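Local coordinates for tetratricopeptide TPR_2 repeat protein (Thermobaculum terrenum, PDB 5DJS), which is of unknown function but joins tetratricopeptide repeats to a GT-B-type region of glycosyl transferase family 41 and carries bound uridine-5'-diphosphate in the model, at residues R30-V35 and L46-L51; L241-W246 and H251-F256; A381-G384 and G389-L392. The protein carries 1 engineered substitution. All coordinates share one frame; numbering follows the deposited sequence.

Contact 1 (R30-V35 and L46-L51); sequences RACWRV and LHLLGL
Leu49 packs against both Cys32 and Trp33 and has more surface buried by this contact than any other residue. Its branch point CG rests on Cys32 CB at 3.6 Å, while the methyl CD1 sits squarely over one face of the Trp33 indole, 3.6 Å from the centroid of the six-membered ring and only 6° off the ring normal, a CH-pi contact. The other methyl, CD2, lies near NE1 of the five-membered ring of the same indole. The Trp33 side chain, crossing Leu49 at about a right angle, has CG anti to its carbonyl carbon (chi1 -75°), which swings the indole back toward the facing helix. The CB of Cys32 is directed toward that helix, and Cys32 SG packs against CD2 of Leu48 at 3.6 Å. The helices containing 30-35 and 46-51 run antiparallel, their segment axes 9.4 Å apart and inclined at 154°, as neighbouring helices do in tetratricopeptide-repeat arrays. Helix 5-21 adds Ala16 and His17 against Leu48, and helix 59-72 adds Leu65 against Leu49. With thiol, methyl groups and an aromatic face as the meeting surfaces, the pairing depends on shape and dispersion forces between apolar groups, not on polar bonds.

Contact 2 (L241-W246 and H251-F256); sequences LVDLSW and HRLFAF
Phe256 presents its ring to strand 240-243, with side chains of that strand over both faces. Leu241 CD2 lies over one face, 3.7 Å from the ring centroid and 18° off the normal; Asp243 CB covers the opposite face less centrally. Between them the ring tip CZ comes within 3.4 Å of the backbone N of Asp243. Leu241 has CG anti to its backbone N (chi1 -163°), which carries the isobutyl group across the aromatic ring at a slant.

Asp243 directs its carboxylate past the strand end. OD1 accepts from the backbone N of Trp246 at 3.0 Å in a nearly straight bond (173°), met on the syn side, and this closes an Asx motif that turns the chain after the strand. A water bridges OD1 to the backbone N of Arg252, while OD2 bonds to Thr266 and has Leu253 CD2 beside it at 3.8 Å. The buried carboxylate is thus gripped through both oxygens.

These segments form the strand-to-helix half of a beta-alpha-beta unit, strand 240-243, helix 253-257 and strand 263-266, in the parallel sheet of a GT-B-type region. Arg252 takes the N-cap position of the helix.

Just before it, His251 turns its imidazole to Trp246. ND1 donates to Trp246 O at 3.2 Å in a bent bond, approaching from above the carbonyl plane, and Leu253 CD1 lies over the centre of one imidazole face. Ser245 CB packs against His251 CA at 3.7 Å, while OG of Ser245 is hydrogen-bonded to Ser169 OG and to the backbone N of Gly170.

Contact 3 (A381-G384 and G389-L392); sequences ALEG and GERL
Leu382 and Leu392 make the tightly packed half of this contact, their side chains crossing at about a right angle. The methyl CD1 of Leu382 meets CD2 of Leu392 at 3.9 Å, and Leu382 CD2 faces Leu392 CD1 at 4.0 Å, so that both branches of each leucine are used. Leu392 holds CG anti to its backbone N (chi1 -169°), an orientation that brings its two methyls onto the helix. Leu347 and Leu354 of helix 344-356 also touch Leu382 and extend the apolar layer.

The outer half is polar and looser. Glu383, an exposed residue near the end of helix 372-383, bends its chain at chi2 and brings OE1 to the backbone N of Gly389, which donates across 2.9 Å at 160°. The anti lone pair of OE1 takes this hydrogen. Glu390 approaches from the same loop, its OE1 4.2 Å from Glu383 OE1, two like charges without a bond between them.

The two leucines, both buried, join the end of helix 372-383 to the start of strand 392-395, an edge strand of a parallel sheet in the GT-B-type fold. The exposed Glu383 reaches in to accept the N-H of the buried Gly389, whose O in turn accepts from Leu392 N; the proximity of Glu390 would probably raise the proton affinity of the Glu383 carboxylate somewhat.

How the contacts relate
Contacts 1, 2 and 3 follow one another along the chain, each closing before the next opens, and none touches another. Contact 1 pairs helices 25-38 and 43-56 in the helical array at the N-terminal end. Contact 2 lies in the first parallel sheet, on strand 240-243, and contact 3 leads into strand 392-395, at the edge of the second. The centres of contacts 1 and 2 are about 30 Å apart, those of 1 and 3 about 35 Å, and those of 2 and 3 about 41 Å, on opposite sides of the chain's centre. Each contact thus belongs to a separately packed part of one chain, with Trp246 of contact 2 about 11 Å from the bound uridine-5'-diphosphate.

Contact 1 (R30-V35 and L46-L51)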
ATOM      1  N   ARG A  30      11.130 -23.704   9.188  1.00 77.00           N
ATOM      2  CA  ARG A  30      11.556 -25.084   9.473  1.00 77.69           C
ATOM      3  C   ARG A  30      11.933 -25.262  10.955  1.00 71.18           C
ATOM      4  O   ARG A  30      11.732 -26.340  11.528  1.00 72.75           O
ATOM      5  CB  ARG A  30      12.652 -25.575   8.488  1.00 84.67           C
ATOM      6  CG  ARG A  30      14.119 -25.472   8.918  1.00 91.91           C
ATOM      7  CD  ARG A  30      15.043 -26.214   7.947  1.00 93.40           C
ATOM      8  NE  ARG A  30      14.986 -25.659   6.592  1.00 92.82           N
ATOM      9  CZ  ARG A  30      15.706 -24.628   6.135  1.00 96.39           C
ATOM     10  NH1 ARG A  30      16.597 -23.994   6.902  1.00 96.30           N
ATOM     11  NH2 ARG A  30      15.534 -24.224   4.878  1.00 99.01           N
ATOM     12  N   ALA A  31      12.449 -24.197  11.566  1.00 63.43           N
ATOM     13  CA  ALA A  31      12.719 -24.167  13.007  1.00 60.57           C
ATOM     14  C   ALA A  31      11.430 -24.197  13.837  1.00 57.29           C
ATOM     15  O   ALA A  31      11.370 -24.872  14.864  1.00 56.22           O
ATOM     16  CB  ALA A  31      13.545 -22.939  13.364  1.00 62.85           C
ATOM     17  N   CYS A  32      10.411 -23.456  13.398  1.00 55.34           N
ATOM     18  CA  CYS A  32       9.078 -23.502  14.029  1.00 49.93           C
ATOM     19  C   CYS A  32       8.435 -24.892  13.968  1.00 49.30           C
ATOM     20  O   CYS A  32       7.779 -25.304  14.917  1.00 47.23           O
ATOM     21  CB  CYS A  32       8.115 -22.499  13.394  1.00 47.12           C
ATOM     22  SG  CYS A  32       8.329 -20.786  13.890  1.00 45.48           S
ATOM     23  N   TRP A  33       8.601 -25.595  12.851  1.00 51.82           N
ATOM     24  CA  TRP A  33       8.105 -26.975  12.738  1.00 55.93           C
ATOM     25  C   TRP A  33       8.824 -27.896  13.717  1.00 60.11           C
ATOM     26  O   TRP A  33       8.177 -28.735  14.346  1.00 59.73           O
ATOM     27  CB  TRP A  33       8.203 -27.525  11.295  1.00 54.38           C
ATOM     28  CG  TRP A  33       7.151 -26.950  10.364  1.00 54.01           C
ATOM     29  CD1 TRP A  33       7.374 -26.219   9.236  1.00 55.78           C
ATOM     30  CD2 TRP A  33       5.721 -27.040  10.505  1.00 52.90           C
ATOM     31  NE1 TRP A  33       6.175 -25.852   8.656  1.00 55.14           N
ATOM     32  CE2 TRP A  33       5.147 -26.343   9.414  1.00 52.24           C
ATOM     33  CE3 TRP A  33       4.870 -27.646  11.443  1.00 51.16           C
ATOM     34  CZ2 TRP A  33       3.765 -26.232   9.235  1.00 49.34           C
ATOM     35  CZ3 TRP A  33       3.493 -27.533  11.267  1.00 51.08           C
ATOM     36  CH2 TRP A  33       2.955 -26.831  10.166  1.00 50.72           C
ATOM     37  N   ARG A  34      10.143 -27.721  13.859  1.00 66.72           N
ATOM     38  CA  ARG A  34      10.944 -28.513  14.816  1.00 68.37           C
ATOM     39  C   ARG A  34      10.467 -28.360  16.263  1.00 62.92           C
ATOM     40  O   ARG A  34      10.545 -29.310  17.037  1.00 65.49           O
ATOM     41  CB  ARG A  34      12.450 -28.192  14.710  1.00 76.69           C
ATOM     42  CG  ARG A  34      13.158 -28.894  13.558  1.00 82.98           C
ATOM     43  CD  ARG A  34      14.668 -28.986  13.751  1.00 91.66           C
ATOM     44  NE  ARG A  34      15.292 -29.672  12.614  1.00102.45           N
ATOM     45  CZ  ARG A  34      15.677 -29.100  11.464  1.00107.29           C
ATOM     46  NH1 ARG A  34      15.544 -27.789  11.243  1.00107.24           N
ATOM     47  NH2 ARG A  34      16.217 -29.858  10.509  1.00109.98           N
ATOM     48  N   VAL A  35       9.967 -27.177  16.613  1.00 57.28           N
ATOM     49  CA  VAL A  35       9.370 -26.936  17.927  1.00 54.19           C
ATOM     50  C   VAL A  35       8.041 -27.684  18.077  1.00 54.57           C
ATOM     51  O   VAL A  35       7.766 -28.259  19.133  1.00 56.43           O
ATOM     52  CB  VAL A  35       9.148 -25.424  18.176  1.00 55.86           C
ATOM     53  CG1 VAL A  35       8.364 -25.176  19.467  1.00 56.78           C
ATOM     54  CG2 VAL A  35      10.483 -24.694  18.234  1.00 55.35           C
ATOM     55  N   LEU A  46       3.350 -21.816  16.835  1.00 48.37           N
ATOM     56  CA  LEU A  46       2.094 -21.678  16.092  1.00 47.49           C
ATOM     57  C   LEU A  46       1.913 -20.247  15.601  1.00 47.37           C
ATOM     58  O   LEU A  46       1.687 -20.023  14.416  1.00 47.43           O
ATOM     59  CB  LEU A  46       0.892 -22.062  16.972  1.00 46.30           C
ATOM     60  CG  LEU A  46       0.263 -23.468  16.918  1.00 46.95           C
ATOM     61  CD1 LEU A  46       0.958 -24.466  16.002  1.00 45.94           C
ATOM     62  CD2 LEU A  46       0.136 -24.040  18.319  1.00 46.47           C
ATOM     63  N   HIS A  47       2.027 -19.296  16.526  1.00 46.49           N
ATOM     64  CA  HIS A  47       1.947 -17.864  16.209  1.00 47.87           C
ATOM     65  C   HIS A  47       2.946 -17.379  15.141  1.00 47.29           C
ATOM     66  O   HIS A  47       2.564 -16.652  14.225  1.00 49.07           O
ATOM     67  CB  HIS A  47       2.148 -17.033  17.475  1.00 46.88           C
ATOM     68  CG  HIS A  47       2.364 -15.576  17.205  1.00 46.56           C
ATOM     69  ND1 HIS A  47       1.363 -14.759  16.730  1.00 46.40           N
ATOM     70  CD2 HIS A  47       3.464 -14.795  17.339  1.00 46.01           C
ATOM     71  CE1 HIS A  47       1.835 -13.534  16.589  1.00 46.41           C
ATOM     72  NE2 HIS A  47       3.106 -13.529  16.944  1.00 45.68           N
ATOM     73  N   LEU A  48       4.212 -17.769  15.274  1.00 46.79           N
ATOM     74  CA  LEU A  48       5.257 -17.327  14.349  1.00 49.47           C
ATOM     75  C   LEU A  48       5.080 -17.912  12.941  1.00 47.73           C
ATOM     76  O   LEU A  48       5.221 -17.187  11.944  1.00 44.21           O
ATOM     77  CB  LEU A  48       6.649 -17.663  14.903  1.00 51.44           C
ATOM     78  CG  LEU A  48       7.884 -17.178  14.124  1.00 51.17           C
ATOM     79  CD1 LEU A  48       7.786 -15.712  13.717  1.00 50.21           C
ATOM     80  CD2 LEU A  48       9.137 -17.411  14.954  1.00 51.59           C
ATOM     81  N   LEU A  49       4.775 -19.213  12.871  1.00 45.62           N
ATOM     82  CA  LEU A  49       4.317 -19.842  11.619  1.00 45.82           C
ATOM     83  C   LEU A  49       3.085 -19.152  11.033  1.00 46.14           C
ATOM     84  O   LEU A  49       2.949 -19.051   9.818  1.00 50.87           O
ATOM     85  CB  LEU A  49       3.985 -21.316  11.819  1.00 46.63           C
ATOM     86  CG  LEU A  49       5.050 -22.368  11.567  1.00 47.81           C
ATOM     87  CD1 LEU A  49       4.523 -23.726  11.991  1.00 50.14           C
ATOM     88  CD2 LEU A  49       5.447 -22.427  10.106  1.00 49.96           C
ATOM     89  N   GLY A  50       2.183 -18.717  11.905  1.00 45.26           N
ATOM     90  CA  GLY A  50       1.092 -17.824  11.543  1.00 44.88           C
ATOM     91  C   GLY A  50       1.531 -16.588  10.782  1.00 47.13           C
ATOM     92  O   GLY A  50       1.050 -16.377   9.671  1.00 46.92           O
ATOM     93  N   LEU A  51       2.432 -15.782  11.368  1.00 49.25           N
ATOM     94  CA  LEU A  51       2.948 -14.553  10.714  1.00 51.62           C
ATOM     95  C   LEU A  51       3.519 -14.845   9.344  1.00 51.06           C
ATOM     96  O   LEU A  51       3.166 -14.189   8.369  1.00 51.23           O
ATOM     97  CB  LEU A  51       4.109 -13.908  11.477  1.00 54.57           C
ATOM     98  CG  LEU A  51       4.058 -13.544  12.938  1.00 57.61           C
ATOM     99  CD1 LEU A  51       5.279 -12.698  13.288  1.00 59.58           C
ATOM    100  CD2 LEU A  51       2.796 -12.781  13.206  1.00 59.53           C
TER

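Contact 2 (L241-W246 and H251-F256)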
ATOM      1  N   LEU A 241      12.906  15.323   4.835  1.00 41.58           N
ATOM      2  CA  LEU A 241      12.812  13.887   5.099  1.00 41.18           C
ATOM      3  C   LEU A 241      11.445  13.442   4.637  1.00 41.41           C
ATOM      4  O   LEU A 241      10.447  14.099   4.951  1.00 42.56           O
ATOM      5  CB  LEU A 241      13.005  13.592   6.579  1.00 40.34           C
ATOM      6  CG  LEU A 241      13.341  12.143   6.940  1.00 40.75           C
ATOM      7  CD1 LEU A 241      14.738  11.751   6.494  1.00 38.15           C
ATOM      8  CD2 LEU A 241      13.202  11.946   8.449  1.00 43.02           C
ATOM      9  N   VAL A 242      11.403  12.345   3.879  1.00 40.49           N
ATOM     10  CA  VAL A 242      10.167  11.874   3.251  1.00 41.18           C
ATOM     11  C   VAL A 242       9.801  10.482   3.750  1.00 40.36           C
ATOM     12  O   VAL A 242      10.595   9.536   3.656  1.00 38.09           O
ATOM     13  CB  VAL A 242      10.257  11.859   1.710  1.00 43.31           C
ATOM     14  CG1 VAL A 242       8.882  11.623   1.093  1.00 42.95           C
ATOM     15  CG2 VAL A 242      10.818  13.180   1.193  1.00 43.58           C
ATOM     16  N   ASP A 243       8.592  10.390   4.303  1.00 40.35           N
ATOM     17  CA  ASP A 243       7.991   9.122   4.711  1.00 37.92           C
ATOM     18  C   ASP A 243       7.331   8.496   3.498  1.00 37.02           C
ATOM     19  O   ASP A 243       6.289   8.964   3.045  1.00 39.00           O
ATOM     20  CB  ASP A 243       6.932   9.346   5.789  1.00 35.87           C
ATOM     21  CG  ASP A 243       6.058   8.125   6.010  1.00 33.22           C
ATOM     22  OD1 ASP A 243       6.619   6.998   6.092  1.00 29.46           O
ATOM     23  OD2 ASP A 243       4.817   8.305   6.086  1.00 29.24           O
ATOM     24  N   LEU A 244       7.941   7.438   2.999  1.00 36.19           N
ATOM     25  CA  LEU A 244       7.399   6.688   1.880  1.00 40.09           C
ATOM     26  C   LEU A 244       6.465   5.560   2.304  1.00 42.16           C
ATOM     27  O   LEU A 244       5.652   5.132   1.490  1.00 45.72           O
ATOM     28  CB  LEU A 244       8.540   6.112   1.030  1.00 39.15           C
ATOM     29  CG  LEU A 244       8.987   6.816  -0.260  1.00 38.49           C
ATOM     30  CD1 LEU A 244       8.752   8.314  -0.295  1.00 37.32           C
ATOM     31  CD2 LEU A 244      10.457   6.498  -0.472  1.00 37.78           C
ATOM     32  N   SER A 245       6.581   5.073   3.542  1.00 42.40           N
ATOM     33  CA  SER A 245       5.829   3.890   3.978  1.00 42.45           C
ATOM     34  C   SER A 245       4.426   4.158   4.512  1.00 43.55           C
ATOM     35  O   SER A 245       3.504   3.405   4.196  1.00 44.63           O
ATOM     36  CB  SER A 245       6.622   3.079   5.004  1.00 41.57           C
ATOM     37  OG  SER A 245       7.706   2.404   4.375  1.00 39.24           O
ATOM     38  N   TRP A 246       4.281   5.198   5.339  1.00 45.05           N
ATOM     39  CA  TRP A 246       3.007   5.547   6.023  1.00 41.80           C
ATOM     40  C   TRP A 246       2.602   4.373   6.941  1.00 41.64           C
ATOM     41  O   TRP A 246       3.352   3.397   7.133  1.00 42.30           O
ATOM     42  CB  TRP A 246       1.924   5.965   4.990  1.00 40.99           C
ATOM     43  CG  TRP A 246       0.591   6.532   5.496  1.00 40.69           C
ATOM     44  CD1 TRP A 246       0.304   7.814   5.864  1.00 39.25           C
ATOM     45  CD2 TRP A 246      -0.644   5.806   5.603  1.00 42.82           C
ATOM     46  NE1 TRP A 246      -1.026   7.915   6.235  1.00 41.20           N
ATOM     47  CE2 TRP A 246      -1.625   6.691   6.087  1.00 43.00           C
ATOM     48  CE3 TRP A 246      -0.995   4.478   5.379  1.00 43.28           C
ATOM     49  CZ2 TRP A 246      -2.956   6.279   6.329  1.00 43.29           C
ATOM     50  CZ3 TRP A 246      -2.303   4.067   5.617  1.00 44.11           C
ATOM     51  CH2 TRP A 246      -3.265   4.961   6.082  1.00 43.55           C
ATOM     52  N   HIS A 251       7.101   1.629   8.513  1.00 47.73           N
ATOM     53  CA  HIS A 251       7.433   3.051   8.615  1.00 45.40           C
ATOM     54  C   HIS A 251       8.424   3.304   9.749  1.00 44.71           C
ATOM     55  O   HIS A 251       8.806   2.378  10.488  1.00 40.99           O
ATOM     56  CB  HIS A 251       6.153   3.869   8.860  1.00 44.58           C
ATOM     57  CG  HIS A 251       5.466   3.549  10.157  1.00 44.35           C
ATOM     58  ND1 HIS A 251       4.254   2.897  10.212  1.00 45.84           N
ATOM     59  CD2 HIS A 251       5.832   3.765  11.439  1.00 41.49           C
ATOM     60  CE1 HIS A 251       3.896   2.737  11.472  1.00 45.00           C
ATOM     61  NE2 HIS A 251       4.836   3.259  12.236  1.00 46.51           N
ATOM     62  N   ARG A 252       8.792   4.575   9.897  1.00 42.68           N
ATOM     63  CA  ARG A 252       9.698   5.008  10.943  1.00 43.12           C
ATOM     64  C   ARG A 252       9.258   6.377  11.468  1.00 42.86           C
ATOM     65  O   ARG A 252      10.052   7.304  11.586  1.00 44.83           O
ATOM     66  CB  ARG A 252      11.125   5.014  10.373  1.00 42.79           C
ATOM     67  CG  ARG A 252      12.211   4.522  11.308  1.00 42.68           C
ATOM     68  CD  ARG A 252      11.882   3.168  11.913  1.00 42.00           C
ATOM     69  NE  ARG A 252      13.048   2.306  11.974  1.00 40.30           N
ATOM     70  CZ  ARG A 252      14.038   2.385  12.850  1.00 37.60           C
ATOM     71  NH1 ARG A 252      14.061   3.315  13.791  1.00 36.07           N
ATOM     72  NH2 ARG A 252      15.023   1.504  12.760  1.00 39.85           N
ATOM     73  N   LEU A 253       7.986   6.454  11.835  1.00 41.55           N
ATOM     74  CA  LEU A 253       7.306   7.706  12.123  1.00 43.20           C
ATOM     75  C   LEU A 253       7.640   8.248  13.496  1.00 46.87           C
ATOM     76  O   LEU A 253       7.400   9.420  13.762  1.00 49.72           O
ATOM     77  CB  LEU A 253       5.789   7.536  12.017  1.00 43.45           C
ATOM     78  CG  LEU A 253       5.217   7.348  10.609  1.00 43.87           C
ATOM     79  CD1 LEU A 253       3.805   6.774  10.672  1.00 42.93           C
ATOM     80  CD2 LEU A 253       5.220   8.657   9.834  1.00 42.85           C
ATOM     81  N   PHE A 254       8.161   7.409  14.384  1.00 49.34           N
ATOM     82  CA  PHE A 254       8.614   7.903  15.692  1.00 51.28           C
ATOM     83  C   PHE A 254       9.979   8.594  15.588  1.00 47.81           C
ATOM     84  O   PHE A 254      10.307   9.433  16.412  1.00 48.56           O
ATOM     85  CB  PHE A 254       8.641   6.774  16.717  1.00 52.78           C
ATOM     86  CG  PHE A 254       7.346   6.042  16.816  1.00 54.84           C
ATOM     87  CD1 PHE A 254       6.174   6.729  17.122  1.00 57.22           C
ATOM     88  CD2 PHE A 254       7.281   4.674  16.572  1.00 56.24           C
ATOM     89  CE1 PHE A 254       4.964   6.061  17.205  1.00 58.15           C
ATOM     90  CE2 PHE A 254       6.072   4.003  16.655  1.00 57.83           C
ATOM     91  CZ  PHE A 254       4.913   4.695  16.973  1.00 57.78           C
ATOM     92  N   ALA A 255      10.767   8.241  14.581  1.00 44.73           N
ATOM     93  CA  ALA A 255      11.913   9.053  14.213  1.00 45.67           C
ATOM     94  C   ALA A 255      11.433  10.415  13.668  1.00 45.73           C
ATOM     95  O   ALA A 255      11.917  11.461  14.102  1.00 42.27           O
ATOM     96  CB  ALA A 255      12.790   8.321  13.206  1.00 46.11           C
ATOM     97  N   PHE A 256      10.455  10.396  12.758  1.00 45.52           N
ATOM     98  CA  PHE A 256       9.817  11.642  12.262  1.00 46.28           C
ATOM     99  C   PHE A 256       9.204  12.458  13.389  1.00 46.91           C
ATOM    100  O   PHE A 256       9.194  13.676  13.340  1.00 51.22           O
ATOM    101  CB  PHE A 256       8.709  11.357  11.231  1.00 45.24           C
ATOM    102  CG  PHE A 256       9.219  11.092   9.842  1.00 45.00           C
ATOM    103  CD1 PHE A 256       9.761   9.849   9.507  1.00 44.00           C
ATOM    104  CD2 PHE A 256       9.162  12.078   8.872  1.00 44.30           C
ATOM    105  CE1 PHE A 256      10.235   9.596   8.238  1.00 43.82           C
ATOM    106  CE2 PHE A 256       9.638  11.832   7.594  1.00 43.64           C
ATOM    107  CZ  PHE A 256      10.170  10.588   7.279  1.00 44.23           C
TER
HETATM  108  O   HOH W   1       8.828   5.866   7.065  1.00 14.54           O

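Contact 3 (A381-G384 and G389-L392)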
ATOM      1  N   ALA A 381     -20.074 -15.946  -2.304  1.00 46.68           N
ATOM      2  CA  ALA A 381     -20.505 -14.561  -2.136  1.00 47.91           C
ATOM      3  C   ALA A 381     -21.205 -14.046  -3.391  1.00 50.08           C
ATOM      4  O   ALA A 381     -22.224 -13.355  -3.294  1.00 50.73           O
ATOM      5  CB  ALA A 381     -19.326 -13.668  -1.773  1.00 47.62           C
ATOM      6  N   LEU A 382     -20.679 -14.403  -4.565  1.00 52.84           N
ATOM      7  CA  LEU A 382     -21.325 -14.023  -5.827  1.00 54.74           C
ATOM      8  C   LEU A 382     -22.628 -14.779  -6.112  1.00 53.03           C
ATOM      9  O   LEU A 382     -23.611 -14.145  -6.524  1.00 49.85           O
ATOM     10  CB  LEU A 382     -20.361 -14.113  -7.023  1.00 57.02           C
ATOM     11  CG  LEU A 382     -19.789 -12.742  -7.428  1.00 58.35           C
ATOM     12  CD1 LEU A 382     -18.459 -12.453  -6.750  1.00 58.38           C
ATOM     13  CD2 LEU A 382     -19.644 -12.661  -8.932  1.00 61.66           C
ATOM     14  N   GLU A 383     -22.652 -16.097  -5.874  1.00 52.23           N
ATOM     15  CA  GLU A 383     -23.893 -16.893  -6.056  1.00 51.96           C
ATOM     16  C   GLU A 383     -25.049 -16.355  -5.210  1.00 51.12           C
ATOM     17  O   GLU A 383     -26.185 -16.285  -5.688  1.00 49.41           O
ATOM     18  CB  GLU A 383     -23.678 -18.393  -5.790  1.00 51.93           C
ATOM     19  CG  GLU A 383     -22.692 -19.065  -6.743  1.00 53.25           C
ATOM     20  CD  GLU A 383     -23.087 -20.483  -7.167  1.00 54.73           C
ATOM     21  OE1 GLU A 383     -22.924 -20.807  -8.377  1.00 51.01           O
ATOM     22  OE2 GLU A 383     -23.551 -21.273  -6.305  1.00 51.28           O
ATOM     23  N   GLY A 384     -24.745 -15.942  -3.980  1.00 51.62           N
ATOM     24  CA  GLY A 384     -25.713 -15.268  -3.110  1.00 53.10           C
ATOM     25  C   GLY A 384     -26.315 -13.991  -3.678  1.00 53.37           C
ATOM     26  O   GLY A 384     -27.401 -13.597  -3.265  1.00 54.56           O
ATOM     27  N   GLY A 389     -21.283 -19.060 -10.068  1.00 53.59           N
ATOM     28  CA  GLY A 389     -19.901 -19.019  -9.587  1.00 55.85           C
ATOM     29  C   GLY A 389     -18.857 -19.418 -10.610  1.00 60.10           C
ATOM     30  O   GLY A 389     -17.699 -19.004 -10.506  1.00 64.64           O
ATOM     31  N   GLU A 390     -19.255 -20.229 -11.590  1.00 59.84           N
ATOM     32  CA  GLU A 390     -18.360 -20.619 -12.688  1.00 61.29           C
ATOM     33  C   GLU A 390     -17.961 -19.442 -13.607  1.00 62.22           C
ATOM     34  O   GLU A 390     -16.912 -19.505 -14.252  1.00 65.35           O
ATOM     35  CB  GLU A 390     -18.941 -21.792 -13.510  1.00 63.02           C
ATOM     36  CG  GLU A 390     -20.295 -21.546 -14.189  1.00 66.77           C
ATOM     37  CD  GLU A 390     -21.479 -22.111 -13.417  1.00 69.35           C
ATOM     38  OE1 GLU A 390     -21.541 -21.927 -12.180  1.00 68.41           O
ATOM     39  OE2 GLU A 390     -22.356 -22.734 -14.054  1.00 73.97           O
ATOM     40  N   ARG A 391     -18.777 -18.380 -13.657  1.00 61.44           N
ATOM     41  CA  ARG A 391     -18.462 -17.177 -14.464  1.00 61.68           C
ATOM     42  C   ARG A 391     -17.311 -16.377 -13.843  1.00 61.07           C
ATOM     43  O   ARG A 391     -16.691 -15.557 -14.515  1.00 60.20           O
ATOM     44  CB  ARG A 391     -19.674 -16.229 -14.662  1.00 61.78           C
ATOM     45  CG  ARG A 391     -21.050 -16.881 -14.858  1.00 61.12           C
ATOM     46  CD  ARG A 391     -21.875 -16.335 -16.022  1.00 61.25           C
ATOM     47  NE  ARG A 391     -21.703 -14.906 -16.326  1.00 58.76           N
ATOM     48  CZ  ARG A 391     -22.486 -13.899 -15.922  1.00 55.92           C
ATOM     49  NH1 ARG A 391     -23.539 -14.088 -15.136  1.00 52.46           N
ATOM     50  NH2 ARG A 391     -22.192 -12.663 -16.318  1.00 57.07           N
ATOM     51  N   LEU A 392     -17.060 -16.607 -12.556  1.00 63.17           N
ATOM     52  CA  LEU A 392     -15.980 -15.977 -11.800  1.00 61.10           C
ATOM     53  C   LEU A 392     -14.723 -16.837 -11.854  1.00 60.58           C
ATOM     54  O   LEU A 392     -14.735 -17.956 -11.347  1.00 63.84           O
ATOM     55  CB  LEU A 392     -16.444 -15.847 -10.349  1.00 60.09           C
ATOM     56  CG  LEU A 392     -15.635 -15.008  -9.380  1.00 59.65           C
ATOM     57  CD1 LEU A 392     -15.830 -13.534  -9.681  1.00 60.53           C
ATOM     58  CD2 LEU A 392     -16.066 -15.310  -7.951  1.00 59.29           C
TER